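Local atomic coordinates of coatomer subunit delta (Saccharomyces cerevisiae, PDB entry 5FJZ), a protein that belongs to the coatomer coat, through which it probably serves budding from Golgi membranes and retrograde Golgi-to-ER transport of dilysine-tagged proteins, and binds the tethering protein Dsl1. Residues 13-18 with 49-54; 242-247 with 254-259. All blocks are in the same frame, centred on the assembly; numbering follows the deposited sequence. Where two conformers were deposited one is given.

From the N terminus, the chain enters strand 15-27, turns back along strand 33-46 and reaches the bend 49-54, where contact 1 closes a loop of 30 residues that is mostly strand. Much later, strand 241-246 ends and contact 2 closes a short irregular loop of six residues before strand 257-269. The two closures lie in series along the chain, neither nested nor crossing, yet their centres are about 8 Å apart. Strands 15-27 and 257-269 run parallel as neighbours in the large mixed sheet, while Ser54 opens strand 54-58, the antiparallel partner of strand 241-246. Together the contacts tie one end of the long sheet to the small three-stranded sheet.

Contact 1: residues 13-18 with 49-54; sequences NGILIS and HDLSHS
Leu51 lies against Gly14 and Ile15, where the chain enters its first strand. The bend 49-54 starts with a short 3-10 turn. His49 lends its carbonyl to two donors: Ser52 N closes the turn, and Ser52 OG binds the same oxygen at 2.9 Å. The exposed Asp50 has its amide held by the carboxylate of Asp48 in an Asx turn. Leu51 then brings its side chain across. CB meets Ile15 CG1 at 4.0 Å, while its extended chi2 carries CD1 out to Gly14 CA, 3.7 Å away. That approach relies on the bare glycine, since a beta carbon on Gly14 would sit 2.8 Å from Leu51 CD1. Gly14 is joined to Asn47 by a backbone hydrogen bond, so the strand's beginning is pinned just ahead of the bend. The setting is the mu-homology domain of delta-COP, an elongated all-beta module of the adaptor medium-subunit family. Both segments fall in the region that interacts with Dsl1. Ile15 answers Leu51 from strand 15-27: its CG1 is anti to the carbonyl carbon (chi1 -66°), and the extended second torsion (176°) carries CD1 to within 3.9 Å of Leu51 O. Leu44 and Tyr256 also touch this buried side chain of the large sheet, which reaches Val244 of the small one. Ser52 turns its beta carbon from the first segment, and its hydroxyl is spent on the bend itself. Past His53 the chain straightens into strand 54-58, and Ser54 swings its hydroxyl back on Leu51 O. This bond is 2.7 Å from Ser54 OG to Leu51 O, meets the carbonyl at 154° and gives that oxygen a partner next to the Ile15 side chain. Ile15 CD1 packs against this hydrogen-bonded hydroxyl, 4.2 Å from Ser54 OG.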
ATOM      1  N   ASN A  13     -11.389 -27.636  15.618  1.00 26.51           N
ATOM      2  CA  ASN A  13     -11.554 -29.074  15.937  1.00 29.61           C
ATOM      3  C   ASN A  13     -12.174 -29.892  14.792  1.00 30.43           C
ATOM      4  O   ASN A  13     -12.469 -31.108  14.911  1.00 26.26           O
ATOM      5  CB  ASN A  13     -12.308 -29.178  17.261  1.00 35.35           C
ATOM      6  CG  ASN A  13     -11.519 -28.595  18.442  1.00 38.39           C
ATOM      7  OD1 ASN A  13     -10.319 -28.868  18.631  1.00 38.58           O
ATOM      8  ND2 ASN A  13     -12.172 -27.754  19.218  1.00 35.81           N
ATOM      9  N   GLY A  14     -12.357 -29.213  13.660  1.00 29.63           N
ATOM     10  CA  GLY A  14     -12.923 -29.776  12.456  1.00 29.01           C
ATOM     11  C   GLY A  14     -13.384 -28.711  11.484  1.00 26.89           C
ATOM     12  O   GLY A  14     -12.785 -28.477  10.400  1.00 25.44           O
ATOM     13  N   ILE A  15     -14.465 -28.062  11.848  1.00 22.76           N
ATOM     14  CA  ILE A  15     -14.974 -26.868  11.177  1.00 22.47           C
ATOM     15  C   ILE A  15     -14.933 -25.703  12.140  1.00 22.30           C
ATOM     16  O   ILE A  15     -15.482 -25.778  13.242  1.00 22.64           O
ATOM     17  CB  ILE A  15     -16.427 -27.029  10.673  1.00 20.95           C
ATOM     18  CG1 ILE A  15     -16.449 -28.097   9.561  1.00 22.90           C
ATOM     19  CG2 ILE A  15     -16.960 -25.724  10.110  1.00 19.92           C
ATOM     20  CD1 ILE A  15     -17.799 -28.435   9.023  1.00 19.32           C
ATOM     21  N   LEU A  16     -14.349 -24.581  11.687  1.00 20.55           N
ATOM     22  CA  LEU A  16     -14.409 -23.346  12.442  1.00 19.52           C
ATOM     23  C   LEU A  16     -14.829 -22.240  11.557  1.00 17.63           C
ATOM     24  O   LEU A  16     -14.167 -21.977  10.523  1.00 20.45           O
ATOM     25  CB  LEU A  16     -13.044 -23.027  13.104  1.00 21.45           C
ATOM     26  CG  LEU A  16     -12.975 -21.721  13.893  1.00 24.47           C
ATOM     27  CD1 LEU A  16     -13.837 -21.786  15.171  1.00 23.65           C
ATOM     28  CD2 LEU A  16     -11.549 -21.482  14.319  1.00 27.10           C
ATOM     29  N   ILE A  17     -15.920 -21.548  11.952  1.00 18.02           N
ATOM     30  CA  ILE A  17     -16.443 -20.438  11.191  1.00 16.63           C
ATOM     31  C   ILE A  17     -16.155 -19.141  11.937  1.00 17.48           C
ATOM     32  O   ILE A  17     -16.413 -19.049  13.140  1.00 20.68           O
ATOM     33  CB  ILE A  17     -17.980 -20.606  10.959  1.00 17.73           C
ATOM     34  CG1 ILE A  17     -18.269 -21.824  10.061  1.00 23.64           C
ATOM     35  CG2 ILE A  17     -18.550 -19.330  10.394  1.00 16.74           C
ATOM     36  CD1 ILE A  17     -19.690 -22.303  10.197  1.00 23.81           C
ATOM     37  N   SER A  18     -15.569 -18.150  11.241  1.00 17.75           N
ATOM     38  CA  SER A  18     -15.225 -16.878  11.837  0.50 20.30           C
ATOM     39  C   SER A  18     -16.036 -15.797  11.160  1.00 20.50           C
ATOM     40  O   SER A  18     -16.009 -15.658   9.940  1.00 22.26           O
ATOM     41  CB  SER A  18     -13.734 -16.605  11.696  0.50 23.72           C
ATOM     42  OG  SER A  18     -13.429 -15.368  12.290  0.50 31.58           O
ATOM     43  N   HIS A  49     -10.885 -33.801   6.543  1.00 28.88           N
ATOM     44  CA  HIS A  49     -11.350 -34.095   5.209  0.50 32.09           C
ATOM     45  C   HIS A  49     -12.816 -34.632   5.157  1.00 29.34           C
ATOM     46  O   HIS A  49     -13.526 -34.439   4.205  1.00 29.81           O
ATOM     47  CB  HIS A  49     -10.365 -35.084   4.530  0.50 35.14           C
ATOM     48  CG  HIS A  49      -9.273 -35.666   5.420  0.50 36.27           C
ATOM     49  ND1 HIS A  49      -8.298 -34.908   6.062  0.50 35.31           N
ATOM     50  CD2 HIS A  49      -8.958 -36.959   5.674  0.50 33.62           C
ATOM     51  CE1 HIS A  49      -7.462 -35.713   6.695  0.50 36.14           C
ATOM     52  NE2 HIS A  49      -7.841 -36.963   6.476  0.50 34.83           N
ATOM     53  N   ASP A  50     -13.206 -35.355   6.199  1.00 29.32           N
ATOM     54  CA  ASP A  50     -14.560 -35.889   6.300  1.00 34.54           C
ATOM     55  C   ASP A  50     -15.596 -34.803   6.419  1.00 32.83           C
ATOM     56  O   ASP A  50     -16.753 -35.057   6.222  1.00 35.54           O
ATOM     57  CB  ASP A  50     -14.662 -36.820   7.518  1.00 39.64           C
ATOM     58  CG  ASP A  50     -13.873 -38.094   7.334  1.00 43.91           C
ATOM     59  OD1 ASP A  50     -13.674 -38.502   6.150  1.00 48.37           O
ATOM     60  OD2 ASP A  50     -13.432 -38.679   8.353  1.00 51.37           O
ATOM     61  N   LEU A  51     -15.170 -33.571   6.718  1.00 31.00           N
ATOM     62  CA  LEU A  51     -16.092 -32.464   6.873  1.00 29.05           C
ATOM     63  C   LEU A  51     -16.095 -31.441   5.714  1.00 27.67           C
ATOM     64  O   LEU A  51     -16.737 -30.407   5.806  1.00 24.12           O
ATOM     65  CB  LEU A  51     -15.760 -31.787   8.209  1.00 26.15           C
ATOM     66  CG  LEU A  51     -15.852 -32.641   9.462  1.00 31.13           C
ATOM     67  CD1 LEU A  51     -15.459 -31.818  10.694  1.00 27.68           C
ATOM     68  CD2 LEU A  51     -17.231 -33.212   9.692  1.00 29.62           C
ATOM     69  N   SER A  52     -15.364 -31.753   4.627  1.00 25.72           N
ATOM     70  CA  SER A  52     -15.034 -30.831   3.601  1.00 25.37           C
ATOM     71  C   SER A  52     -16.133 -30.732   2.564  1.00 30.02           C
ATOM     72  O   SER A  52     -16.150 -29.782   1.810  1.00 26.61           O
ATOM     73  CB  SER A  52     -13.701 -31.212   2.909  1.00 26.78           C
ATOM     74  OG  SER A  52     -13.823 -32.411   2.171  1.00 25.28           O
ATOM     75  N   HIS A  53     -17.048 -31.700   2.538  1.00 30.12           N
ATOM     76  CA  HIS A  53     -18.191 -31.673   1.584  1.00 34.06           C
ATOM     77  C   HIS A  53     -19.419 -31.160   2.296  1.00 34.94           C
ATOM     78  O   HIS A  53     -20.399 -31.878   2.461  1.00 36.71           O
ATOM     79  CB  HIS A  53     -18.459 -33.096   1.070  1.00 36.34           C
ATOM     80  CG  HIS A  53     -17.472 -33.567   0.052  1.00 35.70           C
ATOM     81  ND1 HIS A  53     -16.333 -34.270   0.396  1.00 35.84           N
ATOM     82  CD2 HIS A  53     -17.448 -33.441  -1.295  1.00 40.77           C
ATOM     83  CE1 HIS A  53     -15.642 -34.549  -0.698  1.00 38.10           C
ATOM     84  NE2 HIS A  53     -16.309 -34.080  -1.741  1.00 45.26           N
ATOM     85  N   SER A  54     -19.312 -29.924   2.772  1.00 31.41           N
ATOM     86  CA  SER A  54     -20.253 -29.349   3.705  1.00 30.42           C
ATOM     87  C   SER A  54     -20.824 -28.075   3.154  1.00 28.51           C
ATOM     88  O   SER A  54     -20.294 -27.460   2.199  1.00 27.45           O
ATOM     89  CB  SER A  54     -19.554 -29.138   5.045  1.00 29.85           C
ATOM     90  OG  SER A  54     -18.311 -28.443   4.839  1.00 28.09           O
TER

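Contact 2: residues 242-247 with 254-259; sequences QSVVMA and LPYDVI
Val244 presses a methyl onto the ring of Tyr256 where edge strand 241-246 of a small antiparallel sheet passes the lead-in to strand 257-269. A classic beta bulge, Gln242 and Ser243 both facing Lys57, precedes this spot. The tight part is buried: Val244 CG2, anti to the carbonyl carbon, makes a CH-pi contact 3.6 Å from the centroid of the Tyr256 ring, 17° off its normal. Ile15 adds to this packing, and Lys231 makes a cation-pi contact with the same tyrosine. With an alanine in place of Tyr256, Val244 CG2 would probably face a gap and Lys231 would lose its aromatic partner. Two residues before the tyrosine, Leu254 N donates to Val244 O at 2.7 Å, a fairly straight bond (158°) whose donor is tilted 35° from the carbonyl plane. Two side chains fit more loosely. The exposed Gln242 directs its CB away from the second segment, and the partly exposed Met246 folds its chain, bent at chi2 and chi3, across Leu254 at about a right angle, with Met246 CG 3.9 Å from Leu254 CD2. By contrast, Leu254 CD2 settles closely against the strand backbone, 3.4 Å from Met246 N.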
ATOM      1  N   GLN A 242     -26.849 -21.016  11.465  1.00 26.04           N
ATOM      2  CA  GLN A 242     -27.952 -21.885  11.968  1.00 27.16           C
ATOM      3  C   GLN A 242     -27.521 -23.326  12.076  1.00 24.35           C
ATOM      4  O   GLN A 242     -27.748 -24.000  13.064  1.00 20.90           O
ATOM      5  CB  GLN A 242     -28.988 -21.810  10.898  1.00 29.49           C
ATOM      6  CG  GLN A 242     -30.122 -22.739  11.058  1.00 35.99           C
ATOM      7  CD  GLN A 242     -31.311 -21.827  10.939  1.00 34.66           C
ATOM      8  OE1 GLN A 242     -31.978 -21.786   9.915  1.00 46.30           O
ATOM      9  NE2 GLN A 242     -31.500 -20.945  11.982  1.00 35.11           N
ATOM     10  N   SER A 243     -26.874 -23.814  11.024  1.00 20.78           N
ATOM     11  CA  SER A 243     -26.328 -25.142  11.098  1.00 22.88           C
ATOM     12  C   SER A 243     -25.284 -25.298  10.000  1.00 21.69           C
ATOM     13  O   SER A 243     -25.157 -24.478   9.056  1.00 25.25           O
ATOM     14  CB  SER A 243     -27.397 -26.214  10.892  1.00 26.82           C
ATOM     15  OG  SER A 243     -28.009 -26.003   9.618  1.00 26.27           O
ATOM     16  N   VAL A 244     -24.575 -26.405  10.129  1.00 26.08           N
ATOM     17  CA  VAL A 244     -23.724 -26.888   9.073  1.00 22.43           C
ATOM     18  C   VAL A 244     -24.172 -28.356   8.753  1.00 26.66           C
ATOM     19  O   VAL A 244     -24.398 -29.156   9.654  1.00 22.36           O
ATOM     20  CB  VAL A 244     -22.260 -26.868   9.535  1.00 24.67           C
ATOM     21  CG1 VAL A 244     -21.368 -27.430   8.411  1.00 24.08           C
ATOM     22  CG2 VAL A 244     -21.776 -25.458   9.865  1.00 22.78           C
ATOM     23  N   VAL A 245     -24.116 -28.696   7.472  1.00 23.15           N
ATOM     24  CA  VAL A 245     -24.810 -29.785   6.929  1.00 30.39           C
ATOM     25  C   VAL A 245     -23.943 -30.398   5.811  1.00 32.27           C
ATOM     26  O   VAL A 245     -23.204 -29.702   5.145  1.00 32.21           O
ATOM     27  CB  VAL A 245     -26.129 -29.090   6.457  1.00 35.05           C
ATOM     28  CG1 VAL A 245     -26.409 -29.191   4.977  1.00 35.05           C
ATOM     29  CG2 VAL A 245     -27.264 -29.310   7.427  1.00 36.52           C
ATOM     30  N   MET A 246     -24.109 -31.690   5.580  1.00 34.62           N
ATOM     31  CA  MET A 246     -23.535 -32.368   4.424  1.00 31.43           C
ATOM     32  C   MET A 246     -24.120 -31.776   3.182  1.00 33.02           C
ATOM     33  O   MET A 246     -25.332 -31.534   3.133  1.00 40.33           O
ATOM     34  CB  MET A 246     -23.832 -33.880   4.492  1.00 40.24           C
ATOM     35  CG  MET A 246     -22.993 -34.629   5.505  1.00 42.20           C
ATOM     36  SD  MET A 246     -21.284 -34.720   4.923  1.00 46.61           S
ATOM     37  CE  MET A 246     -21.419 -35.967   3.611  1.00 51.53           C
ATOM     38  N   ALA A 247     -23.272 -31.538   2.179  1.00 30.53           N
ATOM     39  CA  ALA A 247     -23.691 -30.881   0.972  1.00 34.56           C
ATOM     40  C   ALA A 247     -24.715 -31.731   0.241  1.00 39.36           C
ATOM     41  O   ALA A 247     -25.591 -31.200  -0.424  1.00 39.13           O
ATOM     42  CB  ALA A 247     -22.527 -30.578   0.042  1.00 34.86           C
ATOM     43  N   LEU A 254     -23.429 -31.410  10.873  1.00 34.29           N
ATOM     44  CA  LEU A 254     -22.039 -31.682  11.184  1.00 32.31           C
ATOM     45  C   LEU A 254     -21.622 -30.864  12.418  1.00 27.94           C
ATOM     46  O   LEU A 254     -22.157 -29.807  12.629  1.00 26.39           O
ATOM     47  CB  LEU A 254     -21.197 -31.277   9.970  1.00 40.19           C
ATOM     48  CG  LEU A 254     -20.859 -32.281   8.858  1.00 47.67           C
ATOM     49  CD1 LEU A 254     -21.360 -33.699   9.098  1.00 45.48           C
ATOM     50  CD2 LEU A 254     -21.259 -31.758   7.496  1.00 53.40           C
ATOM     51  N   PRO A 255     -20.586 -31.298  13.128  1.00 25.26           N
ATOM     52  CA  PRO A 255     -20.117 -30.541  14.276  1.00 24.75           C
ATOM     53  C   PRO A 255     -19.310 -29.305  13.786  1.00 26.20           C
ATOM     54  O   PRO A 255     -18.639 -29.361  12.754  1.00 25.64           O
ATOM     55  CB  PRO A 255     -19.129 -31.466  14.937  1.00 26.81           C
ATOM     56  CG  PRO A 255     -18.611 -32.361  13.802  1.00 26.83           C
ATOM     57  CD  PRO A 255     -19.868 -32.591  13.005  1.00 28.73           C
ATOM     58  N   TYR A 256     -19.377 -28.229  14.535  1.00 21.71           N
ATOM     59  CA  TYR A 256     -18.660 -26.993  14.129  1.00 22.03           C
ATOM     60  C   TYR A 256     -18.625 -26.020  15.311  1.00 21.54           C
ATOM     61  O   TYR A 256     -19.300 -26.224  16.315  1.00 22.45           O
ATOM     62  CB  TYR A 256     -19.297 -26.352  12.939  1.00 21.68           C
ATOM     63  CG  TYR A 256     -20.683 -25.805  13.217  1.00 25.12           C
ATOM     64  CD1 TYR A 256     -21.803 -26.644  13.151  1.00 24.93           C
ATOM     65  CD2 TYR A 256     -20.885 -24.457  13.501  1.00 21.33           C
ATOM     66  CE1 TYR A 256     -23.078 -26.170  13.398  1.00 25.97           C
ATOM     67  CE2 TYR A 256     -22.146 -23.972  13.768  1.00 24.09           C
ATOM     68  CZ  TYR A 256     -23.237 -24.820  13.686  1.00 28.09           C
ATOM     69  OH  TYR A 256     -24.462 -24.345  13.940  1.00 31.42           O
ATOM     70  N   ASP A 257     -17.783 -24.995  15.200  1.00 22.47           N
ATOM     71  CA  ASP A 257     -17.733 -23.904  16.154  0.50 25.73           C
ATOM     72  C   ASP A 257     -17.711 -22.591  15.397  1.00 21.91           C
ATOM     73  O   ASP A 257     -17.393 -22.562  14.179  1.00 19.61           O
ATOM     74  CB  ASP A 257     -16.435 -24.037  16.924  0.50 31.74           C
ATOM     75  CG  ASP A 257     -16.612 -24.426  18.376  0.50 37.50           C
ATOM     76  OD1 ASP A 257     -17.227 -25.470  18.609  0.50 46.95           O
ATOM     77  OD2 ASP A 257     -16.111 -23.722  19.294  0.50 45.02           O
ATOM     78  N   VAL A 258     -18.002 -21.501  16.099  1.00 21.10           N
ATOM     79  CA  VAL A 258     -18.111 -20.173  15.518  1.00 20.50           C
ATOM     80  C   VAL A 258     -17.398 -19.208  16.464  1.00 19.00           C
ATOM     81  O   VAL A 258     -17.589 -19.298  17.697  1.00 19.42           O
ATOM     82  CB  VAL A 258     -19.556 -19.761  15.392  1.00 19.91           C
ATOM     83  CG1 VAL A 258     -19.719 -18.321  14.879  1.00 23.64           C
ATOM     84  CG2 VAL A 258     -20.333 -20.717  14.457  1.00 24.31           C
ATOM     85  N   ILE A 259     -16.577 -18.343  15.871  1.00 19.00           N
ATOM     86  CA  ILE A 259     -16.032 -17.178  16.514  1.00 19.34           C
ATOM     87  C   ILE A 259     -16.605 -15.932  15.868  1.00 22.24           C
ATOM     88  O   ILE A 259     -16.564 -15.819  14.625  1.00 23.07           O
ATOM     89  CB  ILE A 259     -14.528 -17.179  16.399  1.00 22.82           C
ATOM     90  CG1 ILE A 259     -13.955 -18.323  17.188  1.00 28.90           C
ATOM     91  CG2 ILE A 259     -13.932 -15.803  16.837  1.00 22.35           C
ATOM     92  CD1 ILE A 259     -12.499 -18.576  16.957  1.00 30.18           C
TER